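BRIC1 (Synthetic construct, PDB 6FF6) is a computationally designed, all-helical repeat protein built as a novel corrugated architecture, for which no biological function is known. Local coordinates at residues Q24-F27 / D28-E32; E81-E84 / N85-F89; K109-M112 / Q113-D117; N121-Q124 / S125-A129; E211-D214 / I215-Q219. All blocks are in the same frame, centred on the assembly; numbering follows the deposited sequence.

Contact 1 (Q24-F27 / D28-E32); sequences QTFF and DEADE
Q24 and D28 form an i to i+4 side-chain pair on the first turns of helix 23-42, part of the helical bundle that matches the Hpt (histidine phosphotransfer) family in sequence. The Q24 amide reaches over one turn so that NE2 donates to D28 OD1 at 2.8 Å, with an N-H...O angle of 152°. The carboxylate oxygen lies close to the amide plane, yet the donor meets it from above the carboxylate plane, the two flat groups being 55° apart. This reach depends on a bend in the glutamine chain at chi2 (59°). The same residues are also joined through the backbone, D28 N to Q24 O at 2.9 Å.

One residue further on, T25 and E29 run alongside each other, with the T25 methyl CG2 3.8 Å from E29 OE2. D31 turns its carboxylate to helix 99-121, where K120 forms a salt bridge with it and Q113 a weak hydrogen bond. On the buried side L116 of that helix packs against F26, F27 and A30. There the A30 methyl, CB, lies over one face of the F26 ring near its rim, 4.2 Å from F26 CE1.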
# COMPACT_ATOMS: atom_id res chain seq x y z
N GLN A 24 13.93 -2.51 5.78
CA GLN A 24 14.53 -2.16 7.08
C GLN A 24 15.89 -1.47 6.97
O GLN A 24 16.20 -0.61 7.80
CB GLN A 24 14.61 -3.37 8.03
CG GLN A 24 14.78 -3.00 9.52
CD GLN A 24 13.67 -2.12 10.08
OE1 GLN A 24 12.47 -2.35 9.88
NE2 GLN A 24 14.05 -1.07 10.81
N THR A 25 16.69 -1.81 5.95
CA THR A 25 17.98 -1.17 5.72
C THR A 25 17.74 0.30 5.43
O THR A 25 18.40 1.16 6.03
CB THR A 25 18.79 -1.92 4.65
OG1 THR A 25 19.14 -3.21 5.16
CG2 THR A 25 20.05 -1.19 4.24
N PHE A 26 16.74 0.59 4.58
CA PHE A 26 16.36 1.96 4.28
C PHE A 26 15.87 2.68 5.54
O PHE A 26 16.35 3.77 5.81
CB PHE A 26 15.31 2.00 3.18
CG PHE A 26 14.68 3.37 3.01
CD1 PHE A 26 15.40 4.42 2.45
CD2 PHE A 26 13.36 3.59 3.38
CE1 PHE A 26 14.81 5.68 2.29
CE2 PHE A 26 12.77 4.85 3.20
CZ PHE A 26 13.50 5.88 2.65
N PHE A 27 14.95 2.07 6.30
CA PHE A 27 14.40 2.66 7.54
C PHE A 27 15.45 3.01 8.57
O PHE A 27 15.35 4.05 9.19
CB PHE A 27 13.32 1.77 8.17
CG PHE A 27 12.10 1.57 7.31
CD1 PHE A 27 11.42 2.66 6.77
CD2 PHE A 27 11.62 0.29 7.04
CE1 PHE A 27 10.32 2.47 5.92
CE2 PHE A 27 10.51 0.10 6.20
CZ PHE A 27 9.86 1.19 5.66
N ASP A 28 16.47 2.15 8.73
CA ASP A 28 17.55 2.40 9.68
C ASP A 28 18.41 3.55 9.20
O ASP A 28 18.69 4.45 9.98
CB ASP A 28 18.37 1.13 9.94
CG ASP A 28 17.60 0.01 10.63
OD1 ASP A 28 16.50 0.28 11.18
OD2 ASP A 28 18.10 -1.14 10.63
N GLU A 29 18.77 3.55 7.91
CA GLU A 29 19.57 4.62 7.29
C GLU A 29 18.85 5.96 7.35
O GLU A 29 19.45 6.97 7.76
CB GLU A 29 19.85 4.30 5.83
CG GLU A 29 21.20 3.67 5.55
CD GLU A 29 21.34 3.18 4.12
OE1 GLU A 29 20.80 3.84 3.20
OE2 GLU A 29 21.98 2.12 3.92
N ALA A 30 17.56 5.98 6.93
CA ALA A 30 16.75 7.18 6.90
C ALA A 30 16.59 7.81 8.27
O ALA A 30 16.66 9.04 8.37
CB ALA A 30 15.40 6.89 6.29
N ASP A 31 16.43 7.00 9.31
CA ASP A 31 16.32 7.47 10.70
C ASP A 31 17.57 8.21 11.10
O ASP A 31 17.48 9.28 11.70
CB ASP A 31 16.10 6.29 11.65
CG ASP A 31 14.68 5.78 11.76
OD1 ASP A 31 13.73 6.56 11.41
OD2 ASP A 31 14.49 4.63 12.21
N GLU A 32 18.74 7.62 10.76
CA GLU A 32 20.07 8.16 11.01
C GLU A 32 20.22 9.47 10.28
O GLU A 32 20.66 10.45 10.89
CB GLU A 32 21.17 7.18 10.55
CG GLU A 32 21.36 5.94 11.41
CD GLU A 32 22.33 4.89 10.88
OE1 GLU A 32 22.81 5.04 9.74
OE2 GLU A 32 22.59 3.91 11.61

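Contact 2 (E81-E84 / N85-F89)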
# COMPACT_ATOMS: atom_id res chain seq x y z
N GLU A 81 10.64 15.98 -1.67
CA GLU A 81 10.70 16.91 -2.82
C GLU A 81 10.54 18.34 -2.33
O GLU A 81 11.24 19.24 -2.77
CB GLU A 81 9.58 16.63 -3.84
CG GLU A 81 9.70 15.38 -4.69
CD GLU A 81 8.53 15.16 -5.65
OE1 GLU A 81 8.15 16.14 -6.33
OE2 GLU A 81 8.01 14.02 -5.74
N LEU A 82 9.61 18.54 -1.40
CA LEU A 82 9.28 19.83 -0.85
C LEU A 82 10.41 20.40 -0.07
O LEU A 82 10.77 21.54 -0.32
CB LEU A 82 8.01 19.73 -0.02
CG LEU A 82 7.23 20.99 0.26
CD1 LEU A 82 6.68 21.61 -1.01
CD2 LEU A 82 6.06 20.65 1.12
N MET A 83 11.05 19.61 0.79
CA MET A 83 12.22 20.10 1.51
C MET A 83 13.38 20.38 0.52
O MET A 83 14.01 21.43 0.56
CB MET A 83 12.65 19.19 2.65
CG MET A 83 13.84 19.78 3.41
SD MET A 83 13.72 19.61 5.17
CE MET A 83 14.98 20.60 5.65
N GLU A 84 13.62 19.44 -0.38
CA GLU A 84 14.66 19.53 -1.39
C GLU A 84 14.61 20.83 -2.10
O GLU A 84 15.61 21.51 -2.12
CB GLU A 84 14.52 18.39 -2.41
CG GLU A 84 15.78 17.57 -2.55
CD GLU A 84 15.84 16.68 -3.77
OE1 GLU A 84 14.84 16.59 -4.52
OE2 GLU A 84 16.91 16.07 -3.99
N ASN A 85 13.42 21.20 -2.61
CA ASN A 85 13.15 22.45 -3.33
C ASN A 85 13.53 23.69 -2.52
O ASN A 85 14.25 24.56 -3.02
CB ASN A 85 11.69 22.51 -3.82
CG ASN A 85 11.41 21.56 -4.95
OD1 ASN A 85 12.32 21.08 -5.64
ND2 ASN A 85 10.13 21.25 -5.17
N MET A 86 13.08 23.74 -1.26
CA MET A 86 13.36 24.83 -0.33
C MET A 86 14.88 24.95 -0.08
O MET A 86 15.42 26.05 -0.12
CB MET A 86 12.64 24.58 1.00
CG MET A 86 11.16 24.40 0.88
SD MET A 86 10.23 25.84 1.34
CE MET A 86 10.40 25.77 3.15
N LEU A 87 15.55 23.80 0.16
CA LEU A 87 16.98 23.67 0.40
C LEU A 87 17.76 24.07 -0.80
O LEU A 87 18.84 24.62 -0.63
CB LEU A 87 17.37 22.24 0.73
CG LEU A 87 16.98 21.72 2.07
CD1 LEU A 87 17.08 20.19 2.11
CD2 LEU A 87 17.75 22.41 3.17
N ASP A 88 17.27 23.76 -2.02
CA ASP A 88 17.96 24.12 -3.25
C ASP A 88 17.99 25.63 -3.37
O ASP A 88 19.02 26.17 -3.76
CB ASP A 88 17.32 23.46 -4.47
CG ASP A 88 18.19 22.45 -5.23
OD1 ASP A 88 19.44 22.62 -5.23
OD2 ASP A 88 17.62 21.51 -5.83
N PHE A 89 16.89 26.33 -2.96
CA PHE A 89 16.88 27.79 -2.95
C PHE A 89 17.83 28.29 -1.85
O PHE A 89 18.57 29.25 -2.05
CB PHE A 89 15.47 28.37 -2.68
CG PHE A 89 14.27 27.86 -3.44
CD1 PHE A 89 14.33 27.66 -4.82
CD2 PHE A 89 13.06 27.64 -2.79
CE1 PHE A 89 13.22 27.17 -5.52
CE2 PHE A 89 11.94 27.16 -3.49
CZ PHE A 89 12.02 26.94 -4.85
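The flat carboxamide of N85 folds back along helix 74-92 against the carbonyl of E81, its CG 3.2 Å from E81 O. Although N85 ND2 is about as close to that oxygen, the angle is too poor for a hydrogen bond, and E81 O is instead used by the backbone, N85 N donating to it at 2.9 Å. On the next turn the F89 ring takes a carbonyl over one face: N85 O stands 3.2 Å above the ring plane, over its centre.

The apolar contact belongs to M83 and L87, whose side chains cross at a slant one turn apart. M83 CG is 3.5 Å from L87 CD1, and the methionine methyl CE comes within 4.1 Å of L87 CD2, so the leucine fork is met by both the root and the end of the thioether chain. A chi1 of -177° sets the methionine CG opposite the backbone N, and a turn at chi2 carries the chain on to bring CE beside the leucine. M86 instead lays its CG 3.1 Å from L82 O before bending off toward F105 and L108 of helix 99-121.

E84 and D88 carry like charges on the partly exposed side; D88 is paired with R91 and R92, and E84 has a long, weak ion pair with K65. Helix 51-71 covers E84, L87 and D88, helices 23-42 and 99-121 pack on M83, and V140 of the second subunit meets L82 and M86.

Contact 3 (K109-M112 / Q113-D117)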
# COMPACT_ATOMS: atom_id res chain seq x y z
N LYS A 109 11.26 18.41 8.00
CA LYS A 109 12.08 17.31 8.52
C LYS A 109 11.15 16.41 9.37
O LYS A 109 11.21 15.19 9.24
CB LYS A 109 13.26 17.84 9.38
CG LYS A 109 14.11 16.75 10.00
CD LYS A 109 13.75 16.45 11.51
CE LYS A 109 13.96 15.01 11.89
NZ LYS A 109 14.55 14.82 13.24
N ASP A 110 10.30 17.00 10.22
CA ASP A 110 9.39 16.21 11.06
C ASP A 110 8.36 15.50 10.22
O ASP A 110 8.02 14.35 10.54
CB ASP A 110 8.68 17.10 12.07
CG ASP A 110 9.58 17.62 13.16
OD1 ASP A 110 10.63 16.95 13.45
OD2 ASP A 110 9.25 18.68 13.74
N LEU A 111 7.89 16.16 9.13
CA LEU A 111 6.96 15.56 8.18
C LEU A 111 7.60 14.34 7.54
O LEU A 111 7.01 13.26 7.58
CB LEU A 111 6.50 16.56 7.12
CG LEU A 111 5.44 16.00 6.18
CD1 LEU A 111 4.20 15.42 6.97
CD2 LEU A 111 5.11 17.02 5.09
N MET A 112 8.84 14.49 7.02
CA MET A 112 9.65 13.38 6.49
C MET A 112 9.75 12.22 7.53
O MET A 112 9.61 11.06 7.17
CB MET A 112 11.04 13.88 6.13
CG MET A 112 11.07 14.66 4.88
SD MET A 112 12.69 15.42 4.59
CE MET A 112 13.64 14.00 4.19
N GLN A 113 9.96 12.55 8.81
CA GLN A 113 10.03 11.56 9.88
C GLN A 113 8.67 10.87 10.03
O GLN A 113 8.63 9.65 10.10
CB GLN A 113 10.47 12.20 11.20
CG GLN A 113 10.61 11.20 12.34
CD GLN A 113 11.76 10.24 12.12
OE1 GLN A 113 12.93 10.65 12.12
NE2 GLN A 113 11.47 8.95 11.94
N ARG A 114 7.57 11.65 10.07
CA ARG A 114 6.20 11.11 10.23
C ARG A 114 5.79 10.20 9.08
O ARG A 114 5.18 9.15 9.33
CB ARG A 114 5.17 12.23 10.48
CG ARG A 114 5.24 12.75 11.94
CD ARG A 114 4.16 13.74 12.35
NE ARG A 114 4.01 14.81 11.36
CZ ARG A 114 4.42 16.06 11.51
NH1 ARG A 114 5.00 16.45 12.63
NH2 ARG A 114 4.23 16.95 10.53
N MET A 115 6.15 10.59 7.85
CA MET A 115 5.91 9.84 6.61
C MET A 115 6.71 8.56 6.60
O MET A 115 6.19 7.49 6.29
CB MET A 115 6.17 10.72 5.37
CG MET A 115 5.12 11.83 5.18
SD MET A 115 3.38 11.25 5.24
CE MET A 115 2.90 11.69 6.94
N LEU A 116 7.96 8.64 7.03
CA LEU A 116 8.82 7.48 7.13
C LEU A 116 8.21 6.50 8.09
O LEU A 116 8.10 5.33 7.75
CB LEU A 116 10.21 7.89 7.61
CG LEU A 116 11.26 6.79 7.63
CD1 LEU A 116 11.63 6.32 6.22
CD2 LEU A 116 12.48 7.22 8.46
N ASP A 117 7.75 6.97 9.26
CA ASP A 117 7.12 6.14 10.28
C ASP A 117 5.79 5.55 9.84
O ASP A 117 5.42 4.47 10.32
CB ASP A 117 7.02 6.90 11.60
CG ASP A 117 8.39 7.09 12.27
OD1 ASP A 117 9.31 6.27 12.02
OD2 ASP A 117 8.55 8.06 13.04
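K109 begins the run by accepting from Q113 through the backbone, N to O; its ammonium leads off to E38 on helix 23-42, where it forms a salt bridge. D110 lies under the arginine of the next turn: R114 folds back so that D110 O sits over one face of its guanidinium, near the rim, and NH1 comes 3.8 Å from D110 CB. A bend at chi3 (-47°) turns the guanidinium back along the helix. The D110 carboxylate stays apart, OD2 being 4.9 Å from R114 NH1, and the salt bridge of R114 goes to D132 of the second subunit.

L111 crosses the arginine at about a right angle, CD1 3.9 Å from R114 NH2. The same methyl is 4.0 Å from M115 CE, so one leucine branch serves both a charged and an apolar neighbour. M112 takes part through its carbonyl, which receives L116 N at 2.9 Å and has L116 CB at 3.3 Å. Within the second half, Q113 NE2 donates to D117 OD2 from above the carboxylate plane. The pattern is that of an amphipathic bundle helix: V80 on helix 74-92 packs against M112, helix 23-42 against L116, and the subunit interface takes L111, R114 and M115.

Contact 4 (N121-Q124 / S125-A129)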
# COMPACT_ATOMS: atom_id res chain seq x y z
N ASN A 121 5.53 1.70 9.84
CA ASN A 121 4.43 1.06 10.54
C ASN A 121 3.56 0.24 9.57
O ASN A 121 3.93 -0.89 9.26
CB ASN A 121 3.62 2.06 11.38
CG ASN A 121 3.45 1.61 12.82
OD1 ASN A 121 4.43 1.46 13.58
ND2 ASN A 121 2.20 1.39 13.21
N LYS A 122 2.43 0.79 9.10
CA LYS A 122 1.49 0.16 8.14
C LYS A 122 0.72 -1.17 8.62
O LYS A 122 -0.07 -1.67 7.80
CB LYS A 122 2.19 -0.11 6.77
CG LYS A 122 2.55 1.14 5.96
CD LYS A 122 1.60 1.39 4.80
CE LYS A 122 2.30 1.47 3.46
NZ LYS A 122 1.50 2.24 2.45
N PRO A 123 0.84 -1.75 9.86
CA PRO A 123 0.13 -3.00 10.14
C PRO A 123 -1.35 -2.90 10.55
O PRO A 123 -2.04 -1.89 10.26
CB PRO A 123 0.98 -3.61 11.28
CG PRO A 123 2.15 -2.75 11.45
CD PRO A 123 1.66 -1.42 11.04
N GLN A 124 -1.80 -4.00 11.24
CA GLN A 124 -3.07 -4.38 11.87
C GLN A 124 -4.08 -4.88 10.88
O GLN A 124 -4.37 -6.07 10.90
CB GLN A 124 -3.68 -3.32 12.81
CG GLN A 124 -3.41 -3.59 14.30
CD GLN A 124 -3.47 -5.05 14.74
OE1 GLN A 124 -2.48 -5.62 15.24
NE2 GLN A 124 -4.63 -5.68 14.55
N SER A 125 -4.60 -3.98 10.02
CA SER A 125 -5.53 -4.32 8.95
C SER A 125 -4.75 -5.24 8.01
O SER A 125 -5.29 -6.23 7.51
CB SER A 125 -5.96 -3.05 8.21
OG SER A 125 -4.87 -2.37 7.61
N PHE A 126 -3.44 -4.95 7.88
CA PHE A 126 -2.48 -5.70 7.09
C PHE A 126 -2.16 -7.07 7.71
O PHE A 126 -2.06 -8.06 6.97
CB PHE A 126 -1.23 -4.85 6.80
CG PHE A 126 -0.28 -5.50 5.81
CD1 PHE A 126 -0.76 -6.11 4.65
CD2 PHE A 126 1.08 -5.56 6.07
CE1 PHE A 126 0.10 -6.77 3.77
CE2 PHE A 126 1.95 -6.20 5.18
CZ PHE A 126 1.45 -6.80 4.04
N TYR A 127 -2.02 -7.14 9.05
CA TYR A 127 -1.74 -8.39 9.77
C TYR A 127 -2.94 -9.30 9.69
O TYR A 127 -2.78 -10.49 9.43
CB TYR A 127 -1.43 -8.11 11.25
CG TYR A 127 0.03 -7.96 11.59
CD1 TYR A 127 0.76 -6.86 11.16
CD2 TYR A 127 0.68 -8.89 12.40
CE1 TYR A 127 2.11 -6.70 11.49
CE2 TYR A 127 2.03 -8.75 12.74
CZ TYR A 127 2.74 -7.64 12.29
OH TYR A 127 4.06 -7.45 12.64
N GLN A 128 -4.14 -8.74 9.89
CA GLN A 128 -5.40 -9.46 9.88
C GLN A 128 -5.72 -10.08 8.53
O GLN A 128 -6.15 -11.25 8.49
CB GLN A 128 -6.52 -8.57 10.38
CG GLN A 128 -7.00 -8.93 11.80
CD GLN A 128 -5.92 -9.27 12.81
OE1 GLN A 128 -4.99 -8.49 13.06
NE2 GLN A 128 -6.03 -10.44 13.42
N ALA A 129 -5.47 -9.34 7.43
CA ALA A 129 -5.64 -9.83 6.07
C ALA A 129 -4.72 -11.01 5.86
O ALA A 129 -5.17 -12.04 5.37
CB ALA A 129 -5.34 -8.72 5.07
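Apolar contact is made mainly by P123 and Y127, whose side chains project together from the chain. P123 CB lies against the CD1-CE1 bond of Y127, 3.3 Å from each atom, so the proline ring packs against the first turn of helix 125-146.

Hydrogen bonding is sparse and partly weak. S125 N donates to P123 O at 3.3 Å in a weak, bent bond; with Q124 between them at phi 80° and psi -69°, this is a classic gamma-turn just ahead of the helix. Q124 takes the N-cap position, and its carbonyl receives Q128 N at 2.9 Å, the first of the i to i+4 bonds. The two glutamine side chains follow each other closely with their amides nearly parallel, 20° apart, and Q124 NE2 approaches Q128 OE1 at 3.2 Å in a second weak and strongly bent bond. A chain bend at chi2 in each brings these amides level on the exposed surface.

Of a different kind is the meeting of carbon and carbonyl at F126, which makes its nearest side-chain approach through CB, 3.5 Å from K122 O.

K122, with positive phi, is where the chain leaves the helical path of helix 99-121, and the few residues up to Q124 turn it into helix 125-146. F175, just past helix 155-174, meets the ring of Y127 edge-to-face and also the ring of F126. Y118 of the second subunit packs on S125 and F126, and M75 of that subunit packs on A129, which places this junction at the subunit interface.

Contact 5 (E211-D214 / I215-Q219); sequences ETKD and IMQEQ
M216 folds back over T212 and K213, touching the preceding turn along its whole length. Its CB sits between two carbonyls, 3.5 Å from T212 O and 3.5 Å from K213 O. CG comes closer to the first, 3.3 Å from T212 O, an oxygen that also receives M216 N. SD then passes the threonine methyl at a slant, 4.0 Å from T212 CG2. At the tip a bend at chi3 (-44°) turns CE round to the backbone, 3.5 Å from K213 CA.

M216 lies on the buried side of helix 203-224, in the second Hpt-like sequence region. T184 of helix 178-196 and L138 of helix 125-146 pack on it, while T212 meets I237 and L241 of helix 231-247 and gives its hydroxyl to the carbonyl of L208, one turn back.

On the side facing helix 125-146, where L138 packs on both, K213 and Q217 keep each other company along their lengths. The lysine reaches forward past the turn, with NZ 4.1 Å from Q217 CB and a long salt bridge to D214. Q217 sends NE2 to D135 and D221, whereas I215 lays CG1 3.3 Å from E211 O.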
# COMPACT_ATOMS: atom_id res chain seq x y z
N GLU A 211 1.22 -33.05 9.23
CA GLU A 211 1.71 -32.75 10.57
C GLU A 211 2.36 -31.37 10.54
O GLU A 211 2.08 -30.56 11.44
CB GLU A 211 2.69 -33.82 11.00
CG GLU A 211 2.75 -34.04 12.50
CD GLU A 211 3.65 -35.19 12.90
OE1 GLU A 211 4.74 -35.33 12.30
OE2 GLU A 211 3.27 -35.95 13.82
N THR A 212 3.17 -31.10 9.48
CA THR A 212 3.79 -29.79 9.21
C THR A 212 2.68 -28.73 9.14
O THR A 212 2.81 -27.71 9.83
CB THR A 212 4.65 -29.80 7.93
OG1 THR A 212 5.61 -30.85 8.00
CG2 THR A 212 5.41 -28.53 7.71
N LYS A 213 1.57 -29.01 8.38
CA LYS A 213 0.42 -28.09 8.28
C LYS A 213 -0.08 -27.71 9.69
O LYS A 213 -0.23 -26.54 9.98
CB LYS A 213 -0.71 -28.67 7.38
CG LYS A 213 -1.96 -27.78 7.19
CD LYS A 213 -3.03 -28.03 8.30
CE LYS A 213 -3.99 -26.86 8.51
NZ LYS A 213 -4.73 -26.98 9.80
N ASP A 214 -0.32 -28.70 10.54
CA ASP A 214 -0.80 -28.49 11.92
C ASP A 214 0.14 -27.58 12.72
O ASP A 214 -0.32 -26.65 13.42
CB ASP A 214 -1.03 -29.84 12.63
CG ASP A 214 -2.13 -30.71 12.00
OD1 ASP A 214 -2.98 -30.17 11.25
OD2 ASP A 214 -2.15 -31.93 12.27
N ILE A 215 1.47 -27.83 12.59
CA ILE A 215 2.52 -27.05 13.25
C ILE A 215 2.49 -25.61 12.73
O ILE A 215 2.59 -24.67 13.53
CB ILE A 215 3.93 -27.69 13.06
CG1 ILE A 215 4.06 -29.11 13.68
CG2 ILE A 215 5.05 -26.76 13.56
CD1 ILE A 215 3.78 -29.29 15.18
N MET A 216 2.37 -25.44 11.40
CA MET A 216 2.32 -24.12 10.76
C MET A 216 1.10 -23.31 11.22
O MET A 216 1.22 -22.10 11.43
CB MET A 216 2.36 -24.25 9.24
CG MET A 216 3.69 -24.77 8.72
SD MET A 216 3.84 -24.99 6.91
CE MET A 216 2.38 -25.75 6.52
N GLN A 217 -0.04 -23.98 11.46
CA GLN A 217 -1.26 -23.38 11.98
C GLN A 217 -1.04 -22.89 13.42
O GLN A 217 -1.44 -21.78 13.76
CB GLN A 217 -2.42 -24.38 11.96
CG GLN A 217 -3.77 -23.72 12.29
CD GLN A 217 -4.19 -22.64 11.30
OE1 GLN A 217 -4.35 -22.89 10.10
NE2 GLN A 217 -4.37 -21.42 11.79
N GLU A 218 -0.37 -23.71 14.25
CA GLU A 218 -0.03 -23.35 15.64
C GLU A 218 0.95 -22.17 15.64
O GLU A 218 0.83 -21.28 16.49
CB GLU A 218 0.60 -24.52 16.37
CG GLU A 218 -0.34 -25.69 16.63
CD GLU A 218 0.33 -26.92 17.24
OE1 GLU A 218 1.57 -26.91 17.42
OE2 GLU A 218 -0.40 -27.90 17.53
N GLN A 219 1.91 -22.16 14.66
CA GLN A 219 2.89 -21.07 14.52
C GLN A 219 2.14 -19.80 14.15
O GLN A 219 2.31 -18.79 14.81
CB GLN A 219 3.97 -21.40 13.47
CG GLN A 219 5.02 -22.41 13.94
CD GLN A 219 5.83 -22.96 12.80
OE1 GLN A 219 5.61 -22.63 11.64
NE2 GLN A 219 6.77 -23.82 13.09

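Contacts 1, 2 and 3 lie on three helices of the N-terminal Hpt-like region. Contact 3 joins the other two: L116 CD1 reaches F26 CE2 of contact 1 at 3.5 Å, and M83 CB of contact 2 lies 4.2 Å from M112 SD. Contacts 1 and 2 themselves do not touch, their nearest atoms being about 11 Å apart. Contact 4 adjoins contact 3 in sequence and opens the second region, in which contact 5 also lies, its centre about 39 Å from that of contact 3 and 52 Å from that of contact 2. Contacts 2, 3 and 4 all meet the second subunit, whereas contacts 1 and 5 do not.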